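Nicotinate phosphoribosyltransferase (Porphyromonas gingivalis, PDB 2IM5) probably catalyses the ATP-dependent joining of nicotinate to the phosphoribosyl group of PRPP, giving nicotinate ribonucleotide on the way to NAD. Local coordinates at residues R169-E174 against N336-G341; P122-I127 against L345-K350; K300-S305 against G322-S327. One frame throughout, in Å; residues are numbered along the deposited sequence.

Interaction 1: R169-E174 against N336-G341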
loop_
_atom_site.group_PDB
_atom_site.type_symbol
_atom_site.label_atom_id
_atom_site.label_comp_id
_atom_site.label_asym_id
_atom_site.label_seq_id
_atom_site.Cartn_x
_atom_site.Cartn_y
_atom_site.Cartn_z
ATOM N N ARG A 169 0.997 9.831 -0.011
ATOM C CA ARG A 169 1.704 11.014 -0.497
ATOM C C ARG A 169 0.799 12.153 -0.949
ATOM O O ARG A 169 1.234 13.037 -1.684
ATOM C CB ARG A 169 2.644 10.628 -1.636
ATOM C CG ARG A 169 3.800 9.782 -1.157
ATOM C CD ARG A 169 4.747 9.425 -2.274
ATOM N NE ARG A 169 5.806 8.561 -1.772
ATOM C CZ ARG A 169 6.808 8.110 -2.515
ATOM N NH1 ARG A 169 6.883 8.445 -3.798
ATOM N NH2 ARG A 169 7.731 7.322 -1.978
ATOM N N ARG A 170 -0.455 12.129 -0.510
ATOM C CA ARG A 170 -1.402 13.174 -0.876
ATOM C C ARG A 170 -0.896 14.540 -0.393
ATOM O O ARG A 170 -0.140 14.619 0.578
ATOM C CB ARG A 170 -2.761 12.882 -0.245
ATOM C CG ARG A 170 -2.776 12.968 1.278
ATOM C CD ARG A 170 -4.100 12.464 1.844
ATOM N NE ARG A 170 -4.168 12.570 3.300
ATOM C CZ ARG A 170 -5.097 11.977 4.043
ATOM N NH1 ARG A 170 -6.037 11.236 3.463
ATOM N NH2 ARG A 170 -5.082 12.113 5.362
ATOM N N PHE A 171 -1.309 15.607 -1.073
ATOM C CA PHE A 171 -0.911 16.952 -0.676
ATOM C C PHE A 171 -1.549 17.225 0.683
ATOM O O PHE A 171 -0.925 17.790 1.576
ATOM C CB PHE A 171 -1.402 17.988 -1.695
ATOM C CG PHE A 171 -0.961 19.399 -1.387
ATOM C CD1 PHE A 171 0.279 19.869 -1.818
ATOM C CD2 PHE A 171 -1.778 20.249 -0.653
ATOM C CE1 PHE A 171 0.693 21.171 -1.520
ATOM C CE2 PHE A 171 -1.374 21.550 -0.348
ATOM C CZ PHE A 171 -0.137 22.009 -0.784
ATOM N N SER A 172 -2.803 16.815 0.826
ATOM C CA SER A 172 -3.553 16.985 2.068
ATOM C C SER A 172 -4.826 16.146 1.996
ATOM O O SER A 172 -5.214 15.682 0.920
ATOM C CB SER A 172 -3.947 18.450 2.267
ATOM O OG SER A 172 -4.814 18.877 1.231
ATOM N N LEU A 173 -5.477 15.969 3.143
ATOM C CA LEU A 173 -6.721 15.205 3.210
ATOM C C LEU A 173 -7.745 15.928 2.334
ATOM O O LEU A 173 -8.498 15.312 1.572
ATOM C CB LEU A 173 -7.239 15.170 4.654
ATOM C CG LEU A 173 -8.221 14.082 5.127
ATOM C CD1 LEU A 173 -9.152 14.690 6.173
ATOM C CD2 LEU A 173 -9.038 13.517 3.984
ATOM N N GLU A 174 -7.759 17.248 2.456
ATOM C CA GLU A 174 -8.678 18.096 1.711
ATOM C C GLU A 174 -8.527 17.899 0.207
ATOM O O GLU A 174 -9.515 17.807 -0.513
ATOM C CB GLU A 174 -8.437 19.555 2.092
ATOM C CG GLU A 174 -9.333 20.547 1.392
ATOM C CD GLU A 174 -9.192 21.931 1.979
ATOM O OE1 GLU A 174 -8.041 22.406 2.121
ATOM O OE2 GLU A 174 -10.231 22.541 2.301
ATOM N N ASN A 336 -1.646 14.367 -5.501
ATOM C CA ASN A 336 -0.644 15.397 -5.301
ATOM C C ASN A 336 -0.200 15.954 -6.647
ATOM O O ASN A 336 0.901 15.676 -7.116
ATOM C CB ASN A 336 0.562 14.850 -4.537
ATOM C CG ASN A 336 1.369 15.948 -3.875
ATOM O OD1 ASN A 336 1.436 17.074 -4.387
ATOM N ND2 ASN A 336 1.994 15.633 -2.743
ATOM N N ASP A 337 -1.087 16.731 -7.258
ATOM C CA ASP A 337 -0.844 17.362 -8.555
ATOM C C ASP A 337 -1.579 18.703 -8.459
ATOM O O ASP A 337 -2.486 19.006 -9.241
ATOM C CB ASP A 337 -1.429 16.478 -9.663
ATOM C CG ASP A 337 -1.233 17.060 -11.048
ATOM O OD1 ASP A 337 -0.289 17.865 -11.236
ATOM O OD2 ASP A 337 -2.015 16.695 -11.957
ATOM N N VAL A 338 -1.172 19.496 -7.477
ATOM C CA VAL A 338 -1.803 20.775 -7.192
ATOM C C VAL A 338 -1.234 22.008 -7.885
ATOM O O VAL A 338 -1.622 23.136 -7.561
ATOM C CB VAL A 338 -1.803 21.025 -5.672
ATOM C CG1 VAL A 338 -2.472 19.856 -4.958
ATOM C CG2 VAL A 338 -0.377 21.205 -5.174
ATOM N N GLY A 339 -0.327 21.798 -8.834
ATOM C CA GLY A 339 0.265 22.910 -9.551
ATOM C C GLY A 339 1.197 23.762 -8.704
ATOM O O GLY A 339 1.387 23.512 -7.508
ATOM N N GLY A 340 1.788 24.776 -9.332
ATOM C CA GLY A 340 2.693 25.665 -8.621
ATOM C C GLY A 340 4.064 25.065 -8.373
ATOM O O GLY A 340 4.748 25.440 -7.421
ATOM N N GLY A 341 4.466 24.134 -9.228
ATOM C CA GLY A 341 5.765 23.507 -9.065
ATOM C C GLY A 341 5.848 22.599 -7.849
ATOM O O GLY A 341 6.903 22.030 -7.569
#
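Phe171 and Asn336 bring the two backbones within 4.9 Å of each other, CA to CA, where the turn leading into helix 173-186 meets the end of helix 332-335. The site belongs to the irregular, TIM-barrel-like alpha/beta domain of this phosphoribosyltransferase family: residues 169-174 follow strand 162-164, while the loop from helix 332-335 to strand 347-355 opens with residues 336-341. Asn336 is the first residue to leave helical backbone angles, whereas Ser172 is the N-cap of helix 173-186, its OG accepting from Val175 N. The backbones diverge beyond this point, and a backbone hydrogen bond between Phe171 and Thr335 fastens the approach.

Asn336 carries the polar part. Its ND2 donates to Arg169 O over 2.9 Å, with an N-H...O angle of 164°; the acceptor lies close to the amide plane, and the amide nitrogen approaches nearly along the C=O axis. With chi1 at -159°, CG stands anti to the backbone nitrogen, which carries the amide across to the 169-174 backbone. ND2 is also bonded to Tyr132 OH, so two partners limit rotation of the amide. OD1, by contrast, is buried without a polar partner in the model and lies near the plane of the Phe171 ring at its edge, 4.0 Å from CD1. Ring and amide planes are almost perpendicular, 89° apart.

The apolar part pairs Phe171 with Val338, whose side chains cross at about a right angle. Tyr132 stacks on the Phe171 ring, and Pro139 touches both Phe171 and Val338. Val338 CG1 lies 3.9 Å from Phe171 CG, at the root of the ring, while Val338 CG2 lies 3.7 Å from Phe171 CD1 along one side of it.

Interaction 2: P122-I127 against L345-K350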
loop_
_atom_site.group_PDB
_atom_site.type_symbol
_atom_site.label_atom_id
_atom_site.label_comp_id
_atom_site.label_asym_id
_atom_site.label_seq_id
_atom_site.Cartn_x
_atom_site.Cartn_y
_atom_site.Cartn_z
ATOM N N PRO A 122 -1.101 6.589 8.062
ATOM C CA PRO A 122 -1.426 7.848 8.738
ATOM C C PRO A 122 -0.187 8.727 8.945
ATOM O O PRO A 122 -0.219 9.932 8.683
ATOM C CB PRO A 122 -2.026 7.381 10.061
ATOM C CG PRO A 122 -2.635 6.058 9.710
ATOM C CD PRO A 122 -1.585 5.435 8.842
ATOM N N ILE A 123 0.904 8.127 9.412
ATOM C CA ILE A 123 2.134 8.883 9.638
ATOM C C ILE A 123 2.679 9.514 8.359
ATOM O O ILE A 123 3.087 10.672 8.366
ATOM C CB ILE A 123 3.229 8.003 10.296
ATOM C CG1 ILE A 123 2.835 7.706 11.749
ATOM C CG2 ILE A 123 4.588 8.712 10.242
ATOM C CD1 ILE A 123 3.872 6.910 12.536
ATOM N N LEU A 124 2.682 8.765 7.261
ATOM C CA LEU A 124 3.174 9.311 6.006
ATOM C C LEU A 124 2.267 10.446 5.520
ATOM O O LEU A 124 2.749 11.477 5.043
ATOM C CB LEU A 124 3.272 8.211 4.941
ATOM C CG LEU A 124 4.406 7.194 5.146
ATOM C CD1 LEU A 124 4.238 6.041 4.174
ATOM C CD2 LEU A 124 5.759 7.867 4.963
ATOM N N ALA A 125 0.954 10.260 5.651
ATOM C CA ALA A 125 0.000 11.282 5.223
ATOM C C ALA A 125 0.169 12.531 6.081
ATOM O O ALA A 125 0.039 13.646 5.591
ATOM C CB ALA A 125 -1.424 10.762 5.342
ATOM N N VAL A 126 0.447 12.332 7.367
ATOM C CA VAL A 126 0.639 13.446 8.285
ATOM C C VAL A 126 1.906 14.218 7.932
ATOM O O VAL A 126 1.893 15.448 7.880
ATOM C CB VAL A 126 0.740 12.957 9.740
ATOM C CG1 VAL A 126 1.346 14.047 10.632
ATOM C CG2 VAL A 126 -0.642 12.591 10.247
ATOM N N ILE A 127 2.995 13.497 7.694
ATOM C CA ILE A 127 4.256 14.139 7.341
ATOM C C ILE A 127 4.098 14.934 6.053
ATOM O O ILE A 127 4.564 16.069 5.950
ATOM C CB ILE A 127 5.382 13.097 7.172
ATOM C CG1 ILE A 127 5.759 12.539 8.545
ATOM C CG2 ILE A 127 6.584 13.712 6.473
ATOM C CD1 ILE A 127 6.791 11.448 8.488
ATOM N N LEU A 345 6.513 14.314 -2.022
ATOM C CA LEU A 345 7.668 13.920 -1.224
ATOM C C LEU A 345 7.992 12.484 -1.590
ATOM O O LEU A 345 7.097 11.703 -1.928
ATOM C CB LEU A 345 7.352 13.992 0.270
ATOM C CG LEU A 345 7.201 15.375 0.901
ATOM C CD1 LEU A 345 6.922 15.224 2.389
ATOM C CD2 LEU A 345 8.476 16.170 0.683
ATOM N N ASN A 346 9.268 12.130 -1.531
ATOM C CA ASN A 346 9.671 10.771 -1.854
ATOM C C ASN A 346 9.932 10.038 -0.544
ATOM O O ASN A 346 11.079 9.744 -0.197
ATOM C CB ASN A 346 10.925 10.790 -2.725
ATOM C CG ASN A 346 11.326 9.408 -3.190
ATOM O OD1 ASN A 346 10.498 8.495 -3.254
ATOM N ND2 ASN A 346 12.597 9.246 -3.532
ATOM N N ILE A 347 8.850 9.746 0.172
ATOM C CA ILE A 347 8.931 9.082 1.466
ATOM C C ILE A 347 8.224 7.732 1.569
ATOM O O ILE A 347 7.220 7.480 0.901
ATOM C CB ILE A 347 8.348 9.993 2.564
ATOM C CG1 ILE A 347 6.934 10.435 2.171
ATOM C CG2 ILE A 347 9.250 11.202 2.772
ATOM C CD1 ILE A 347 6.245 11.283 3.222
ATOM N N VAL A 348 8.757 6.874 2.432
ATOM C CA VAL A 348 8.183 5.559 2.684
ATOM C C VAL A 348 8.421 5.206 4.145
ATOM O O VAL A 348 9.213 5.854 4.830
ATOM C CB VAL A 348 8.825 4.448 1.800
ATOM C CG1 VAL A 348 8.524 4.700 0.340
ATOM C CG2 VAL A 348 10.340 4.387 2.026
ATOM N N MET A 349 7.706 4.196 4.627
ATOM C CA MET A 349 7.870 3.719 5.996
ATOM C C MET A 349 7.691 2.214 5.865
ATOM O O MET A 349 6.565 1.722 5.735
ATOM C CB MET A 349 6.817 4.332 6.930
ATOM C CG MET A 349 7.198 4.223 8.402
ATOM S SD MET A 349 6.212 5.219 9.523
ATOM C CE MET A 349 6.989 4.782 11.083
ATOM N N LYS A 350 8.808 1.491 5.876
ATOM C CA LYS A 350 8.780 0.048 5.694
ATOM C C LYS A 350 9.097 -0.816 6.902
ATOM O O LYS A 350 9.788 -0.386 7.830
ATOM C CB LYS A 350 9.741 -0.333 4.567
ATOM C CG LYS A 350 9.497 0.399 3.258
ATOM C CD LYS A 350 8.069 0.198 2.772
ATOM C CE LYS A 350 7.830 0.892 1.437
ATOM N NZ LYS A 350 6.395 0.856 1.040
#
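Leu124 faces the strand backbone near Val348, their CA atoms 7.1 Å apart, in a helix-on-sheet contact between helix 120-134 and the antiparallel sheet containing strand 347-355. The short helical and strand segments run nearly antiparallel, at 158°, with axes 8.8 Å apart at closest approach. No hydrogen bond crosses this interface; it is held by van der Waals contacts among mostly buried side chains.

The aliphatic contacts centre on Leu124, which spreads its two methyls along the strand. CD2 meets Ile347 CD1 at 3.9 Å, the two side chains lying alongside each other, pointed oppositely, and CD2 lies equally close to Val348 C. The other methyl, CD1, rests near Met349 N and 4.1 Å from Met349 CB. One helical turn later Ile127 CG2 reaches the same Ile347 CD1. Ile347 has CG1 between its backbone nitrogen and carbonyl carbon (chi1 54°), directing CD1 to the helix between these two neighbours. Phe34 of strand 29-36 packs against Leu124, Ile127 and Ile347, extending the apolar layer to the adjacent strand.

The sulfur contact lies at the other end. Met349 extends fully beyond CG, passing Leu124 to reach Ile123, while Ile107 and Ala109 of strand 105-110 also touch it. Its SD lies 3.9 Å from Ile123 CG2, and CE ends 4.0 Å from Ile123 CD1.

Interaction 3: K300-S305 against G322-S327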
loop_
_atom_site.group_PDB
_atom_site.type_symbol
_atom_site.label_atom_id
_atom_site.label_comp_id
_atom_site.label_asym_id
_atom_site.label_seq_id
_atom_site.Cartn_x
_atom_site.Cartn_y
_atom_site.Cartn_z
ATOM N N LYS A 300 -7.764 -14.054 -16.219
ATOM C CA LYS A 300 -7.075 -13.440 -15.089
ATOM C C LYS A 300 -6.924 -11.936 -15.303
ATOM O O LYS A 300 -7.094 -11.433 -16.419
ATOM C CB LYS A 300 -5.692 -14.074 -14.903
ATOM C CG LYS A 300 -5.720 -15.579 -14.673
ATOM C CD LYS A 300 -6.479 -15.943 -13.394
ATOM C CE LYS A 300 -6.449 -17.455 -13.160
ATOM N NZ LYS A 300 -7.142 -17.837 -11.895
ATOM N N TYR A 301 -6.596 -11.225 -14.227
ATOM C CA TYR A 301 -6.415 -9.775 -14.273
ATOM C C TYR A 301 -5.052 -9.382 -13.722
ATOM O O TYR A 301 -4.466 -10.094 -12.912
ATOM C CB TYR A 301 -7.450 -9.056 -13.389
ATOM C CG TYR A 301 -8.896 -9.409 -13.640
ATOM C CD1 TYR A 301 -9.767 -8.484 -14.227
ATOM C CD2 TYR A 301 -9.403 -10.658 -13.280
ATOM C CE1 TYR A 301 -11.111 -8.795 -14.445
ATOM C CE2 TYR A 301 -10.747 -10.985 -13.496
ATOM C CZ TYR A 301 -11.593 -10.048 -14.076
ATOM O OH TYR A 301 -12.918 -10.364 -14.283
ATOM N N ILE A 302 -4.558 -8.234 -14.166
ATOM C CA ILE A 302 -3.315 -7.698 -13.648
ATOM C C ILE A 302 -3.643 -6.277 -13.225
ATOM O O ILE A 302 -4.201 -5.503 -14.009
ATOM C CB ILE A 302 -2.189 -7.614 -14.683
ATOM C CG1 ILE A 302 -1.706 -9.008 -15.064
ATOM C CG2 ILE A 302 -1.024 -6.804 -14.095
ATOM C CD1 ILE A 302 -0.617 -8.996 -16.124
ATOM N N ILE A 303 -3.333 -5.954 -11.975
ATOM C CA ILE A 303 -3.558 -4.619 -11.473
ATOM C C ILE A 303 -2.187 -3.947 -11.509
ATOM O O ILE A 303 -1.256 -4.380 -10.831
ATOM C CB ILE A 303 -4.146 -4.646 -10.020
ATOM C CG1 ILE A 303 -4.071 -3.256 -9.395
ATOM C CG2 ILE A 303 -3.421 -5.653 -9.169
ATOM C CD1 ILE A 303 -5.054 -2.283 -9.966
ATOM N N PHE A 304 -2.070 -2.910 -12.336
ATOM C CA PHE A 304 -0.823 -2.165 -12.496
ATOM C C PHE A 304 -0.872 -0.954 -11.572
ATOM O O PHE A 304 -1.851 -0.210 -11.571
ATOM C CB PHE A 304 -0.682 -1.707 -13.951
ATOM C CG PHE A 304 -0.638 -2.841 -14.947
ATOM C CD1 PHE A 304 0.574 -3.401 -15.329
ATOM C CD2 PHE A 304 -1.817 -3.340 -15.511
ATOM C CE1 PHE A 304 0.620 -4.435 -16.255
ATOM C CE2 PHE A 304 -1.782 -4.375 -16.439
ATOM C CZ PHE A 304 -0.564 -4.924 -16.814
ATOM N N SER A 305 0.182 -0.741 -10.797
ATOM C CA SER A 305 0.187 0.377 -9.858
ATOM C C SER A 305 1.536 1.071 -9.695
ATOM O O SER A 305 1.762 1.764 -8.700
ATOM C CB SER A 305 -0.272 -0.115 -8.488
ATOM O OG SER A 305 0.619 -1.110 -8.006
ATOM N N GLY A 322 -6.532 -8.399 -25.603
ATOM C CA GLY A 322 -6.534 -9.742 -26.153
ATOM C C GLY A 322 -5.628 -10.763 -25.488
ATOM O O GLY A 322 -5.521 -11.886 -25.973
ATOM N N ARG A 323 -4.982 -10.405 -24.381
ATOM C CA ARG A 323 -4.087 -11.348 -23.719
ATOM C C ARG A 323 -4.459 -11.623 -22.263
ATOM O O ARG A 323 -4.470 -12.769 -21.811
ATOM C CB ARG A 323 -2.658 -10.826 -23.774
ATOM C CG ARG A 323 -2.268 -10.245 -25.116
ATOM C CD ARG A 323 -0.801 -9.890 -25.121
ATOM N NE ARG A 323 0.019 -11.091 -25.033
ATOM C CZ ARG A 323 1.302 -11.092 -24.696
ATOM N NH1 ARG A 323 1.905 -9.944 -24.411
ATOM N NH2 ARG A 323 1.978 -12.240 -24.651
ATOM N N ILE A 324 -4.768 -10.564 -21.529
ATOM C CA ILE A 324 -5.109 -10.693 -20.122
ATOM C C ILE A 324 -5.827 -9.410 -19.727
ATOM O O ILE A 324 -5.585 -8.361 -20.319
ATOM C CB ILE A 324 -3.808 -10.887 -19.291
ATOM C CG1 ILE A 324 -4.134 -11.193 -17.824
ATOM C CG2 ILE A 324 -2.934 -9.642 -19.409
ATOM C CD1 ILE A 324 -2.932 -11.711 -17.052
ATOM N N LYS A 325 -6.716 -9.489 -18.744
ATOM C CA LYS A 325 -7.458 -8.309 -18.312
ATOM C C LYS A 325 -6.589 -7.354 -17.496
ATOM O O LYS A 325 -5.580 -7.753 -16.911
ATOM C CB LYS A 325 -8.698 -8.737 -17.525
ATOM C CG LYS A 325 -9.687 -9.525 -18.376
ATOM C CD LYS A 325 -10.821 -10.115 -17.563
ATOM C CE LYS A 325 -11.729 -10.950 -18.447
ATOM N NZ LYS A 325 -12.757 -11.690 -17.661
ATOM N N ALA A 326 -6.975 -6.082 -17.466
ATOM C CA ALA A 326 -6.191 -5.095 -16.735
ATOM C C ALA A 326 -7.003 -4.071 -15.953
ATOM O O ALA A 326 -8.094 -3.682 -16.352
ATOM C CB ALA A 326 -5.260 -4.374 -17.698
ATOM N N SER A 327 -6.458 -3.664 -14.814
ATOM C CA SER A 327 -7.070 -2.648 -13.966
ATOM C C SER A 327 -5.885 -1.829 -13.482
ATOM O O SER A 327 -4.735 -2.223 -13.678
ATOM C CB SER A 327 -7.827 -3.271 -12.787
ATOM O OG SER A 327 -6.938 -3.914 -11.898
#
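Lys325 can be followed across Tyr301. Its CB sits 3.5 Å from Tyr301 CD1 and close to Lys300 O. CG has Lys300 O as its nearest partner, and CD then passes over one face of the tyrosine ring, offset toward the rim near CE1. Lys325 CD lies 3.8 Å from the Tyr301 ring centroid, 27° off the normal, a CH-pi contact. The extended chain finally brings NZ to 3.6 Å from Tyr301 OH, without a hydrogen bond.

This pair lies on two neighbouring parallel strands, 301-304 and 325-330, joined through helix 310-320 as a beta-alpha-beta unit in the parallel sheet of the irregular, TIM-barrel-like domain. Tyr301, Ile302 and Ile303 are in register with Lys325, Ala326 and Ser327. Four backbone hydrogen bonds set the pairing: Lys325 N to Lys300 O, Ile302 N to Lys325 O, Ser327 N to Ile302 O, and Phe304 N to Ser327 O. Ser327 N to Ile302 O spans 3.0 Å, and Phe304 N to Ser327 O is the straightest, with an N-H...O angle of 169°.

Tyr301, Lys325, Ile303 and Ser327 project to one face of the sheet, where Ile303 CD1 touches Ser327 OG. On the face bearing Ile302 and Ala326, Ile324 CD1 packs 3.6 Å from Ile302 CG1, their side chains crossing at about a right angle. Helices 279-292 and 310-320 cover this side, with Phe282 against Ile302 and Cys320 against both Phe304 and Ala326. The Phe304 ring takes Ile302 CG2 over one face and receives Ala326 CB in its plane, at the edge, 3.7 Å from CE2.

Overall arrangement
Interactions 1 and 2 are buried and touch; interaction 3 is partly buried, with the exposed Lys325 at its margin and no direct contact to either. The centres of interactions 1 and 2 are about 14 Å apart, and that of interaction 3 is about 28 Å from each. The direct connection is Arg169, whose NH2 probably hydrogen-bonds to Ile347 O, 2.9 Å away, joining the turn of interaction 1 to the strand of interaction 2. Helix 120-134 serves both: it supplies one side of interaction 2 and Tyr132 beside interaction 1. Chemistry follows position: a side-chain-to-backbone hydrogen bond beside an aromatic-aliphatic contact, purely apolar helix-on-sheet packing, and repeated backbone hydrogen bonds within the parallel sheet.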